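Uncharacterized protein (Thermus thermophilus HB8, PDB 6SCE) is a Type III CRISPR defence DNA nuclease activated by cyclic oligoadenylate, probably sensed through its CARF domains. Local coordinates at residues T139-A144 with G167-R172; R185-W190 with G221-P226; P286-G291 with E316-T321. One frame throughout, in Å; residues are numbered along the deposited sequence.

Contact 1: T139-A144 with G167-R172; sequences TLEEYA and GAQAAR. With nucleotides of chain B.
Gln-169 reaches from its strand to the first turn of helix 140-148, where Leu-140 N donates to Gln-169 OE1 over 3.0 Å, arriving from above the amide's carbonyl plane rather than on a lone pair. The NE2 end crosses the side chain of Glu-141 and makes a weak bond of 3.4 Å from Gln-169 NE2 to Glu-141 OE1, amide and carboxylate being turned 55° apart. The stronger partner of this glutamate is Arg-157, which forms a salt bridge with OE2. Leu-140 turns CG away from its own N (chi1 -172°), which carries CD1 over the strand to 3.4 Å from Ala-170 C. Its CD1 also meets Ala-171 CB at 4.0 Å, a methyl small enough to let the helix come close. A capping box starts this helix: Glu-142 N donates to Thr-139 OG1 at 3.0 Å, and Thr-139 N returns a 2.9 Å bond to the anti side of Glu-142 OE1. A leucine in place of Gln-169 would probably leave the first-turn N-H of Leu-140 without its acceptor. One turn after Thr-139, Tyr-143 is met at its ring edge by the adenine of A2 of chain B, whose N6 donates to Tyr-143 OH over 3.0 Å, almost straight at 171°.

Contact 2: R185-W190 with G221-P226; sequences RGLPYW and GQLCLP. With nucleotides of chain B.
Leu-223 holds CG between its backbone N and carbonyl carbon (chi1 57°), a rotation that parts its two methyls between protein and ligand. The leucine side chain crosses that of Pro-188 at about a right angle, with Leu-223 CD1 3.7 Å from Pro-188 CD, while Leu-223 CD2 lies over the face of the adenine of A2 of chain B, 3.5 Å from its C4. A branched apolar residue suits both surfaces. Next door, the extended chain of Gln-222 lays its flat amide over the base of A1 of chain B, with Gln-222 OE1 3.5 Å from A1 C4. Cys-224 has SG anti to its backbone N (chi1 -177°), which tucks the small thiol in beside Trp-190, SG 4.0 Å from Trp-190 CB. Beyond it the segments run as parallel strands, Tyr-189 beside Leu-225 and Trp-190 beside Pro-226. Trp-190 N donates to Leu-225 O at 3.1 Å, and Leu-225 N makes a weak bond to Pro-188 O. Just before the pairing, at the type I beta turn from Gly-221 to Cys-224 that presents Gln-222 and Leu-223 to the bases, a water links the segments, donating 2.7 Å to Pro-188 O and 2.8 Å to Leu-223 O. Leu-225 CB packs obliquely on Tyr-189 CD2 at 3.8 Å, on the side of the sheet opposite Trp-190 and Pro-226. The tyrosine hydroxyl is bonded to Leu-116 N. Strands 187-192 and 225-229 are joined by helix 206-220 in a beta-alpha-beta crossover; this helix packs on Trp-190 and Pro-226, with Glu-215 taking the indole N-H, while strands 179-184 and 260-262 flank the pair in the sheet.

Contact 3: P286-G291 with E316-T321; sequences PLPQEG and EVYLLT
Glu-316 extends from its strand into the loop at Gln-289 and Glu-290, its CG anti to the carbonyl carbon (chi1 -56°) and the chain straight beyond. CB begins 4.1 Å from Glu-290 O, CG passes the same Glu-290 O at 3.5 Å, and CD comes up to Gln-289 N, 3.7 Å from it. At the tip OE2 is gripped by two successive backbone N-H groups. Gln-289 N meets Glu-316 OE2 on its syn side over 2.8 Å, somewhat out of the carboxylate plane, and Glu-290 N adds a weak, more bent bond to Glu-316 OE2 at 3.0 Å. The other oxygen, OE1, takes a water proton at 2.7 Å from Glu-316 OE1, a water that also donates to Leu-287 O, and it is bonded to His-344 as well. A glutamate suits this place because one carboxylate can receive so many donors; these probably favour its charged form, although Glu-290 brings a second carboxylate nearby.

Two residues along the strand, Tyr-318 points toward the same loop. Its OH donates to Pro-286 O over 2.8 Å, an oxygen lying in the plane of the ring at its edge. Pro-288 crosses the tyrosine at about a right angle, with Pro-288 CB 3.3 Å from Tyr-318 OH; the proline nitrogen has no hydrogen to donate, and its closeness to the hydroxyl is not a hydrogen bond. The loop leads into strand 293-297, which lies in parallel beside 316-321, with strand 342-347 on the other side. Helix 354-370 packs on Tyr-318 through Val-364 and on Pro-288 through Glu-367, whereas helix 326-338 packs on Val-317 and Leu-319.

Overall arrangement
Contacts 1 and 2 both involve the same sheet and lie 11 Å apart between centres. They touch where Tyr-143 OH probably hydrogen-bonds Gly-186 O at 2.5 Å, and both reach A2 of chain B: contact 1 holds the adenine by its N6, contact 2 lies over the base. The neighbouring Gln-222 of contact 2 packs on the base of A1. Contact 3 stands apart, its centre about 34 Å from that of contact 2 and 44 Å from that of contact 1, in a separate, largely parallel sheet. Yet its strand ends at Thr-321, which packs on another adenine base of the bound RNA, consistent with one cyclic oligoadenylate being clasped by distant parts of the chain.

Contact 1: T139-A144 with G167-R172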
loop_
_atom_site.group_PDB
_atom_site.type_symbol
_atom_site.label_atom_id
_atom_site.label_comp_id
_atom_site.label_asym_id
_atom_site.label_seq_id
_atom_site.Cartn_x
_atom_site.Cartn_y
_atom_site.Cartn_z
ATOM N N THR A 139 5.674 -23.588 7.252
ATOM C CA THR A 139 7.053 -23.783 7.691
ATOM C C THR A 139 7.979 -22.980 6.800
ATOM O O THR A 139 7.607 -22.482 5.733
ATOM C CB THR A 139 7.450 -25.270 7.572
ATOM O OG1 THR A 139 7.451 -25.637 6.188
ATOM C CG2 THR A 139 6.481 -26.173 8.383
ATOM N N LEU A 140 9.225 -22.871 7.211
ATOM C CA LEU A 140 10.225 -22.216 6.395
ATOM C C LEU A 140 10.347 -22.912 5.068
ATOM O O LEU A 140 10.480 -22.266 4.027
ATOM C CB LEU A 140 11.576 -22.134 7.121
ATOM C CG LEU A 140 12.591 -21.270 6.353
ATOM C CD1 LEU A 140 13.472 -20.439 7.264
ATOM C CD2 LEU A 140 13.432 -22.102 5.392
ATOM N N GLU A 141 10.307 -24.243 5.077
ATOM C CA GLU A 141 10.480 -24.972 3.827
ATOM C C GLU A 141 9.305 -24.717 2.874
ATOM O O GLU A 141 9.487 -24.649 1.661
ATOM C CB GLU A 141 10.568 -26.465 4.097
ATOM C CG GLU A 141 11.871 -26.877 4.748
ATOM C CD GLU A 141 12.037 -26.379 6.162
ATOM O OE1 GLU A 141 11.023 -26.240 6.924
ATOM O OE2 GLU A 141 13.234 -26.112 6.496
ATOM N N GLU A 142 8.118 -24.604 3.445
ATOM C CA GLU A 142 6.904 -24.281 2.620
ATOM C C GLU A 142 7.046 -22.873 2.013
ATOM O O GLU A 142 6.801 -22.683 0.838
ATOM C CB GLU A 142 5.663 -24.451 3.462
ATOM C CG GLU A 142 5.261 -25.913 3.607
ATOM C CD GLU A 142 4.207 -26.192 4.642
ATOM O OE1 GLU A 142 4.097 -25.434 5.629
ATOM O OE2 GLU A 142 3.450 -27.203 4.472
ATOM N N TYR A 143 7.463 -21.880 2.818
ATOM C CA TYR A 143 7.743 -20.561 2.250
ATOM C C TYR A 143 8.836 -20.572 1.203
ATOM O O TYR A 143 8.730 -19.877 0.208
ATOM C CB TYR A 143 8.070 -19.558 3.346
ATOM C CG TYR A 143 6.868 -18.956 3.973
ATOM C CD1 TYR A 143 6.053 -18.090 3.254
ATOM C CD2 TYR A 143 6.517 -19.240 5.266
ATOM C CE1 TYR A 143 4.957 -17.495 3.835
ATOM C CE2 TYR A 143 5.424 -18.634 5.858
ATOM C CZ TYR A 143 4.634 -17.776 5.128
ATOM O OH TYR A 143 3.503 -17.199 5.707
ATOM N N ALA A 144 9.882 -21.373 1.413
ATOM C CA ALA A 144 10.961 -21.448 0.446
ATOM C C ALA A 144 10.476 -21.980 -0.887
ATOM O O ALA A 144 10.862 -21.463 -1.959
ATOM C CB ALA A 144 12.120 -22.297 0.977
ATOM N N GLY A 167 11.273 -21.019 18.523
ATOM C CA GLY A 167 10.526 -21.708 17.497
ATOM C C GLY A 167 10.730 -21.154 16.106
ATOM O O GLY A 167 10.386 -21.817 15.147
ATOM N N ALA A 168 11.334 -19.969 15.983
ATOM C CA ALA A 168 11.615 -19.405 14.674
ATOM C C ALA A 168 12.574 -20.270 13.883
ATOM O O ALA A 168 13.470 -20.900 14.437
ATOM C CB ALA A 168 12.178 -17.998 14.799
ATOM N N GLN A 169 12.388 -20.280 12.576
ATOM C CA GLN A 169 13.317 -20.915 11.659
ATOM C C GLN A 169 13.855 -19.825 10.724
ATOM O O GLN A 169 13.129 -18.873 10.362
ATOM C CB GLN A 169 12.602 -21.961 10.794
ATOM C CG GLN A 169 11.865 -23.123 11.500
ATOM C CD GLN A 169 10.906 -23.829 10.512
ATOM O OE1 GLN A 169 9.838 -23.263 10.104
ATOM N NE2 GLN A 169 11.288 -25.053 10.081
ATOM N N ALA A 170 15.087 -19.973 10.265
ATOM C CA ALA A 170 15.699 -18.929 9.446
ATOM C C ALA A 170 16.538 -19.470 8.315
ATOM O O ALA A 170 17.053 -20.597 8.359
ATOM C CB ALA A 170 16.515 -17.988 10.311
ATOM N N ALA A 171 16.656 -18.663 7.277
ATOM C CA ALA A 171 17.486 -18.998 6.129
ATOM C C ALA A 171 18.284 -17.791 5.688
ATOM O O ALA A 171 17.777 -16.680 5.645
ATOM C CB ALA A 171 16.633 -19.456 4.983
ATOM N N ARG A 172 19.535 -18.021 5.334
ATOM C CA ARG A 172 20.342 -17.036 4.686
ATOM C C ARG A 172 20.226 -17.242 3.189
ATOM O O ARG A 172 20.144 -18.360 2.714
ATOM C CB ARG A 172 21.784 -17.193 5.151
ATOM C CG ARG A 172 22.686 -16.110 4.676
ATOM C CD ARG A 172 24.066 -16.257 5.305
ATOM N NE ARG A 172 24.807 -17.341 4.683
ATOM C CZ ARG A 172 25.517 -17.222 3.559
ATOM N NH1 ARG A 172 25.591 -16.057 2.911
ATOM N NH2 ARG A 172 26.161 -18.282 3.075
ATOM P P A B 2 -3.772 -11.651 -1.948
ATOM O OP1 A B 2 -2.361 -11.511 -2.425
ATOM O OP2 A B 2 -4.579 -12.897 -2.198
ATOM O "O5'" A B 2 -3.753 -11.405 -0.363
ATOM C "C5'" A B 2 -4.945 -11.716 0.395
ATOM C "C4'" A B 2 -4.685 -11.463 1.858
ATOM O "O4'" A B 2 -3.697 -12.422 2.324
ATOM C "C3'" A B 2 -4.150 -10.082 2.213
ATOM O "O3'" A B 2 -4.758 -9.580 3.402
ATOM C "C2'" A B 2 -2.669 -10.341 2.475
ATOM O "O2'" A B 2 -2.121 -9.435 3.408
ATOM C "C1'" A B 2 -2.713 -11.745 3.060
ATOM N N9 A B 2 -1.460 -12.474 3.001
ATOM C C8 A B 2 -0.387 -12.235 2.173
ATOM N N7 A B 2 0.620 -13.035 2.416
ATOM C C5 A B 2 0.199 -13.829 3.472
ATOM C C6 A B 2 0.827 -14.863 4.195
ATOM N N6 A B 2 2.091 -15.236 4.007
ATOM N N1 A B 2 0.098 -15.473 5.160
ATOM C C2 A B 2 -1.137 -15.018 5.409
ATOM N N3 A B 2 -1.826 -14.048 4.805
ATOM C C4 A B 2 -1.085 -13.485 3.840
#

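Contact 2: R185-W190 with G221-P226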
loop_
_atom_site.group_PDB
_atom_site.type_symbol
_atom_site.label_atom_id
_atom_site.label_comp_id
_atom_site.label_asym_id
_atom_site.label_seq_id
_atom_site.Cartn_x
_atom_site.Cartn_y
_atom_site.Cartn_z
ATOM N N ARG A 185 6.069 -18.829 13.452
ATOM C CA ARG A 185 4.656 -19.127 13.661
ATOM C C ARG A 185 3.852 -18.818 12.383
ATOM O O ARG A 185 2.812 -18.175 12.421
ATOM C CB ARG A 185 4.091 -18.392 14.875
ATOM C CG ARG A 185 4.832 -18.753 16.177
ATOM C CD ARG A 185 4.333 -17.979 17.384
ATOM N NE ARG A 185 2.984 -18.367 17.766
ATOM C CZ ARG A 185 2.183 -17.670 18.584
ATOM N NH1 ARG A 185 2.580 -16.533 19.156
ATOM N NH2 ARG A 185 0.957 -18.116 18.846
ATOM N N GLY A 186 4.393 -19.253 11.265
ATOM C CA GLY A 186 3.685 -19.153 9.997
ATOM C C GLY A 186 3.802 -17.859 9.227
ATOM O O GLY A 186 3.176 -17.744 8.177
ATOM N N LEU A 187 4.582 -16.893 9.719
ATOM C CA LEU A 187 4.716 -15.612 9.058
ATOM C C LEU A 187 6.162 -15.294 8.704
ATOM O O LEU A 187 7.096 -15.740 9.414
ATOM C CB LEU A 187 4.134 -14.502 9.932
ATOM C CG LEU A 187 2.638 -14.540 10.242
ATOM C CD1 LEU A 187 2.349 -13.385 11.189
ATOM C CD2 LEU A 187 1.852 -14.449 8.954
ATOM N N PRO A 188 6.365 -14.587 7.570
ATOM C CA PRO A 188 7.689 -14.248 7.095
ATOM C C PRO A 188 8.163 -12.892 7.581
ATOM O O PRO A 188 7.379 -11.941 7.647
ATOM C CB PRO A 188 7.502 -14.216 5.577
ATOM C CG PRO A 188 6.110 -13.698 5.428
ATOM C CD PRO A 188 5.330 -14.129 6.617
ATOM N N TYR A 189 9.469 -12.823 7.817
ATOM C CA TYR A 189 10.173 -11.627 8.279
ATOM C C TYR A 189 11.494 -11.552 7.530
ATOM O O TYR A 189 12.120 -12.576 7.276
ATOM C CB TYR A 189 10.447 -11.707 9.785
ATOM C CG TYR A 189 9.204 -11.870 10.618
ATOM C CD1 TYR A 189 8.630 -13.121 10.800
ATOM C CD2 TYR A 189 8.596 -10.781 11.214
ATOM C CE1 TYR A 189 7.481 -13.288 11.544
ATOM C CE2 TYR A 189 7.448 -10.932 11.982
ATOM C CZ TYR A 189 6.890 -12.188 12.139
ATOM O OH TYR A 189 5.735 -12.333 12.870
ATOM N N TRP A 190 11.891 -10.350 7.142
ATOM C CA TRP A 190 13.175 -10.102 6.479
ATOM C C TRP A 190 13.932 -9.226 7.496
ATOM O O TRP A 190 13.523 -8.120 7.805
ATOM C CB TRP A 190 12.944 -9.393 5.168
ATOM C CG TRP A 190 14.151 -9.126 4.304
ATOM C CD1 TRP A 190 14.490 -7.937 3.741
ATOM C CD2 TRP A 190 15.159 -10.060 3.901
ATOM N NE1 TRP A 190 15.652 -8.057 3.004
ATOM C CE2 TRP A 190 16.086 -9.353 3.093
ATOM C CE3 TRP A 190 15.374 -11.412 4.150
ATOM C CZ2 TRP A 190 17.206 -9.960 2.529
ATOM C CZ3 TRP A 190 16.499 -12.028 3.588
ATOM C CH2 TRP A 190 17.388 -11.303 2.774
ATOM N N GLY A 221 6.454 -11.059 0.268
ATOM C CA GLY A 221 5.132 -10.514 -0.012
ATOM C C GLY A 221 4.642 -9.412 0.891
ATOM O O GLY A 221 5.364 -8.832 1.711
ATOM N N GLN A 222 3.363 -9.135 0.734
ATOM C CA GLN A 222 2.728 -7.969 1.310
ATOM C C GLN A 222 2.853 -7.896 2.810
ATOM O O GLN A 222 2.953 -6.795 3.352
ATOM C CB GLN A 222 1.269 -7.988 0.879
ATOM C CG GLN A 222 0.411 -6.864 1.327
ATOM C CD GLN A 222 -0.992 -6.901 0.698
ATOM O OE1 GLN A 222 -1.359 -7.800 -0.083
ATOM N NE2 GLN A 222 -1.741 -5.876 0.989
ATOM N N LEU A 223 2.830 -9.017 3.507
ATOM C CA LEU A 223 2.895 -8.879 4.961
ATOM C C LEU A 223 4.238 -9.251 5.552
ATOM O O LEU A 223 4.366 -9.354 6.765
ATOM C CB LEU A 223 1.706 -9.533 5.669
ATOM C CG LEU A 223 1.395 -10.985 5.478
ATOM C CD1 LEU A 223 2.591 -11.802 5.903
ATOM C CD2 LEU A 223 0.153 -11.345 6.294
ATOM N N CYS A 224 5.241 -9.440 4.704
ATOM C CA CYS A 224 6.584 -9.711 5.178
ATOM C C CYS A 224 7.114 -8.445 5.874
ATOM O O CYS A 224 7.265 -7.403 5.255
ATOM C CB CYS A 224 7.487 -10.082 4.030
ATOM S SG CYS A 224 9.180 -10.531 4.545
ATOM N N LEU A 225 7.376 -8.539 7.166
ATOM C CA LEU A 225 7.792 -7.379 7.926
ATOM C C LEU A 225 9.312 -7.151 7.773
ATOM O O LEU A 225 10.082 -8.054 8.058
ATOM C CB LEU A 225 7.458 -7.633 9.396
ATOM C CG LEU A 225 7.635 -6.446 10.329
ATOM C CD1 LEU A 225 6.737 -5.289 9.948
ATOM C CD2 LEU A 225 7.332 -6.920 11.740
ATOM N N PRO A 226 9.741 -5.955 7.332
ATOM C CA PRO A 226 11.172 -5.655 7.332
ATOM C C PRO A 226 11.571 -5.227 8.738
ATOM O O PRO A 226 11.161 -4.150 9.210
ATOM C CB PRO A 226 11.293 -4.481 6.350
ATOM C CG PRO A 226 9.902 -4.240 5.803
ATOM C CD PRO A 226 8.972 -4.822 6.823
ATOM P P A B 1 -7.661 -5.508 -1.221
ATOM O OP1 A B 1 -9.156 -5.507 -1.313
ATOM O OP2 A B 1 -7.059 -5.384 0.163
ATOM O "O5'" A B 1 -7.166 -6.847 -1.934
ATOM C "C5'" A B 1 -5.908 -7.439 -1.621
ATOM C "C4'" A B 1 -5.427 -8.189 -2.839
ATOM O "O4'" A B 1 -4.998 -7.239 -3.850
ATOM C "C3'" A B 1 -4.236 -9.111 -2.556
ATOM O "O3'" A B 1 -4.734 -10.448 -2.421
ATOM C "C2'" A B 1 -3.337 -8.893 -3.782
ATOM O "O2'" A B 1 -3.678 -9.771 -4.834
ATOM C "C1'" A B 1 -3.639 -7.449 -4.160
ATOM N N9 A B 1 -2.847 -6.449 -3.442
ATOM C C8 A B 1 -3.326 -5.315 -2.848
ATOM N N7 A B 1 -2.375 -4.607 -2.293
ATOM C C5 A B 1 -1.208 -5.303 -2.558
ATOM C C6 A B 1 0.139 -5.058 -2.228
ATOM N N6 A B 1 0.536 -4.003 -1.523
ATOM N N1 A B 1 1.061 -5.957 -2.651
ATOM C C2 A B 1 0.636 -7.022 -3.347
ATOM N N3 A B 1 -0.605 -7.359 -3.700
ATOM C C4 A B 1 -1.491 -6.447 -3.268
ATOM P P A B 2 -3.772 -11.651 -1.948
ATOM O OP1 A B 2 -2.361 -11.511 -2.425
ATOM O OP2 A B 2 -4.579 -12.897 -2.198
ATOM O "O5'" A B 2 -3.753 -11.405 -0.363
ATOM C "C5'" A B 2 -4.945 -11.716 0.395
ATOM C "C4'" A B 2 -4.685 -11.463 1.858
ATOM O "O4'" A B 2 -3.697 -12.422 2.324
ATOM C "C3'" A B 2 -4.150 -10.082 2.213
ATOM O "O3'" A B 2 -4.758 -9.580 3.402
ATOM C "C2'" A B 2 -2.669 -10.341 2.475
ATOM O "O2'" A B 2 -2.121 -9.435 3.408
ATOM C "C1'" A B 2 -2.713 -11.745 3.060
ATOM N N9 A B 2 -1.460 -12.474 3.001
ATOM C C8 A B 2 -0.387 -12.235 2.173
ATOM N N7 A B 2 0.620 -13.035 2.416
ATOM C C5 A B 2 0.199 -13.829 3.472
ATOM C C6 A B 2 0.827 -14.863 4.195
ATOM N N6 A B 2 2.091 -15.236 4.007
ATOM N N1 A B 2 0.098 -15.473 5.160
ATOM C C2 A B 2 -1.137 -15.018 5.409
ATOM N N3 A B 2 -1.826 -14.048 4.805
ATOM C C4 A B 2 -1.085 -13.485 3.840
HETATM O O HOH W 1 5.135 -10.991 8.863
#

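Contact 3: P286-G291 with E316-T321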
loop_
_atom_site.group_PDB
_atom_site.type_symbol
_atom_site.label_atom_id
_atom_site.label_comp_id
_atom_site.label_asym_id
_atom_site.label_seq_id
_atom_site.Cartn_x
_atom_site.Cartn_y
_atom_site.Cartn_z
ATOM N N PRO A 286 -20.465 6.912 19.606
ATOM C CA PRO A 286 -21.643 7.792 19.737
ATOM C C PRO A 286 -22.573 7.597 18.563
ATOM O O PRO A 286 -22.092 7.422 17.430
ATOM C CB PRO A 286 -21.055 9.215 19.675
ATOM C CG PRO A 286 -19.603 9.068 19.944
ATOM C CD PRO A 286 -19.197 7.659 19.583
ATOM N N LEU A 287 -23.881 7.632 18.819
ATOM C CA LEU A 287 -24.880 7.522 17.762
ATOM C C LEU A 287 -24.784 8.746 16.864
ATOM O O LEU A 287 -24.346 9.811 17.311
ATOM C CB LEU A 287 -26.303 7.367 18.338
ATOM C CG LEU A 287 -26.577 6.053 19.089
ATOM C CD1 LEU A 287 -28.044 5.937 19.472
ATOM C CD2 LEU A 287 -26.164 4.828 18.266
ATOM N N PRO A 288 -25.093 8.576 15.574
ATOM C CA PRO A 288 -24.978 9.670 14.645
ATOM C C PRO A 288 -26.106 10.677 14.820
ATOM O O PRO A 288 -27.225 10.289 15.129
ATOM C CB PRO A 288 -25.104 8.988 13.287
ATOM C CG PRO A 288 -25.900 7.773 13.557
ATOM C CD PRO A 288 -25.468 7.325 14.907
ATOM N N GLN A 289 -25.787 11.943 14.624
ATOM C CA GLN A 289 -26.769 13.026 14.707
ATOM C C GLN A 289 -27.070 13.667 13.361
ATOM O O GLN A 289 -28.097 14.325 13.208
ATOM C CB GLN A 289 -26.273 14.089 15.678
ATOM C CG GLN A 289 -26.154 13.565 17.091
ATOM C CD GLN A 289 -26.123 14.670 18.106
ATOM O OE1 GLN A 289 -27.109 14.899 18.813
ATOM N NE2 GLN A 289 -24.996 15.383 18.176
ATOM N N GLU A 290 -26.207 13.446 12.375
ATOM C CA GLU A 290 -26.220 14.216 11.143
ATOM C C GLU A 290 -25.700 13.339 10.005
ATOM O O GLU A 290 -24.717 12.641 10.183
ATOM C CB GLU A 290 -25.285 15.402 11.343
ATOM C CG GLU A 290 -25.685 16.673 10.636
ATOM C CD GLU A 290 -24.806 17.844 11.022
ATOM O OE1 GLU A 290 -23.833 17.654 11.787
ATOM O OE2 GLU A 290 -25.097 18.959 10.554
ATOM N N GLY A 291 -26.375 13.353 8.864
ATOM C CA GLY A 291 -25.929 12.636 7.684
ATOM C C GLY A 291 -25.392 13.570 6.621
ATOM O O GLY A 291 -25.565 14.789 6.737
ATOM N N GLU A 316 -20.433 13.111 9.281
ATOM C CA GLU A 316 -19.828 12.321 10.353
ATOM C C GLU A 316 -19.130 11.096 9.742
ATOM O O GLU A 316 -19.646 10.478 8.808
ATOM C CB GLU A 316 -20.864 11.833 11.376
ATOM C CG GLU A 316 -21.695 12.941 12.007
ATOM C CD GLU A 316 -22.361 12.549 13.309
ATOM O OE1 GLU A 316 -21.765 11.824 14.134
ATOM O OE2 GLU A 316 -23.495 13.001 13.526
ATOM N N VAL A 317 -17.964 10.781 10.276
ATOM C CA VAL A 317 -17.197 9.651 9.822
ATOM C C VAL A 317 -16.859 8.794 11.023
ATOM O O VAL A 317 -16.537 9.298 12.097
ATOM C CB VAL A 317 -15.956 10.077 9.011
ATOM C CG1 VAL A 317 -14.999 10.916 9.835
ATOM C CG2 VAL A 317 -15.239 8.850 8.467
ATOM N N TYR A 318 -16.970 7.492 10.844
ATOM C CA TYR A 318 -16.625 6.539 11.878
ATOM C C TYR A 318 -15.469 5.722 11.362
ATOM O O TYR A 318 -15.606 5.128 10.304
ATOM C CB TYR A 318 -17.791 5.613 12.154
ATOM C CG TYR A 318 -18.971 6.292 12.836
ATOM C CD1 TYR A 318 -19.862 7.059 12.110
ATOM C CD2 TYR A 318 -19.199 6.130 14.206
ATOM C CE1 TYR A 318 -20.950 7.674 12.728
ATOM C CE2 TYR A 318 -20.270 6.747 14.831
ATOM C CZ TYR A 318 -21.144 7.519 14.095
ATOM O OH TYR A 318 -22.235 8.128 14.706
ATOM N N LEU A 319 -14.347 5.761 12.071
ATOM C CA LEU A 319 -13.093 5.167 11.646
ATOM C C LEU A 319 -12.644 4.129 12.657
ATOM O O LEU A 319 -12.493 4.449 13.833
ATOM C CB LEU A 319 -12.012 6.239 11.485
ATOM C CG LEU A 319 -12.263 7.356 10.490
ATOM C CD1 LEU A 319 -11.194 8.426 10.542
ATOM C CD2 LEU A 319 -12.384 6.761 9.083
ATOM N N LEU A 320 -12.452 2.883 12.219
ATOM C CA LEU A 320 -11.977 1.810 13.078
ATOM C C LEU A 320 -10.689 1.241 12.576
ATOM O O LEU A 320 -10.543 1.010 11.385
ATOM C CB LEU A 320 -13.014 0.681 13.149
ATOM C CG LEU A 320 -14.385 1.009 13.723
ATOM C CD1 LEU A 320 -15.303 -0.220 13.722
ATOM C CD2 LEU A 320 -14.258 1.559 15.117
ATOM N N THR A 321 -9.741 0.992 13.471
ATOM C CA THR A 321 -8.553 0.246 13.096
ATOM C C THR A 321 -7.876 -0.370 14.320
ATOM O O THR A 321 -8.433 -0.374 15.416
ATOM C CB THR A 321 -7.575 1.072 12.225
ATOM O OG1 THR A 321 -6.654 0.174 11.583
ATOM C CG2 THR A 321 -6.846 2.120 13.028
HETATM O O HOH W 2 -22.752 11.908 16.650
#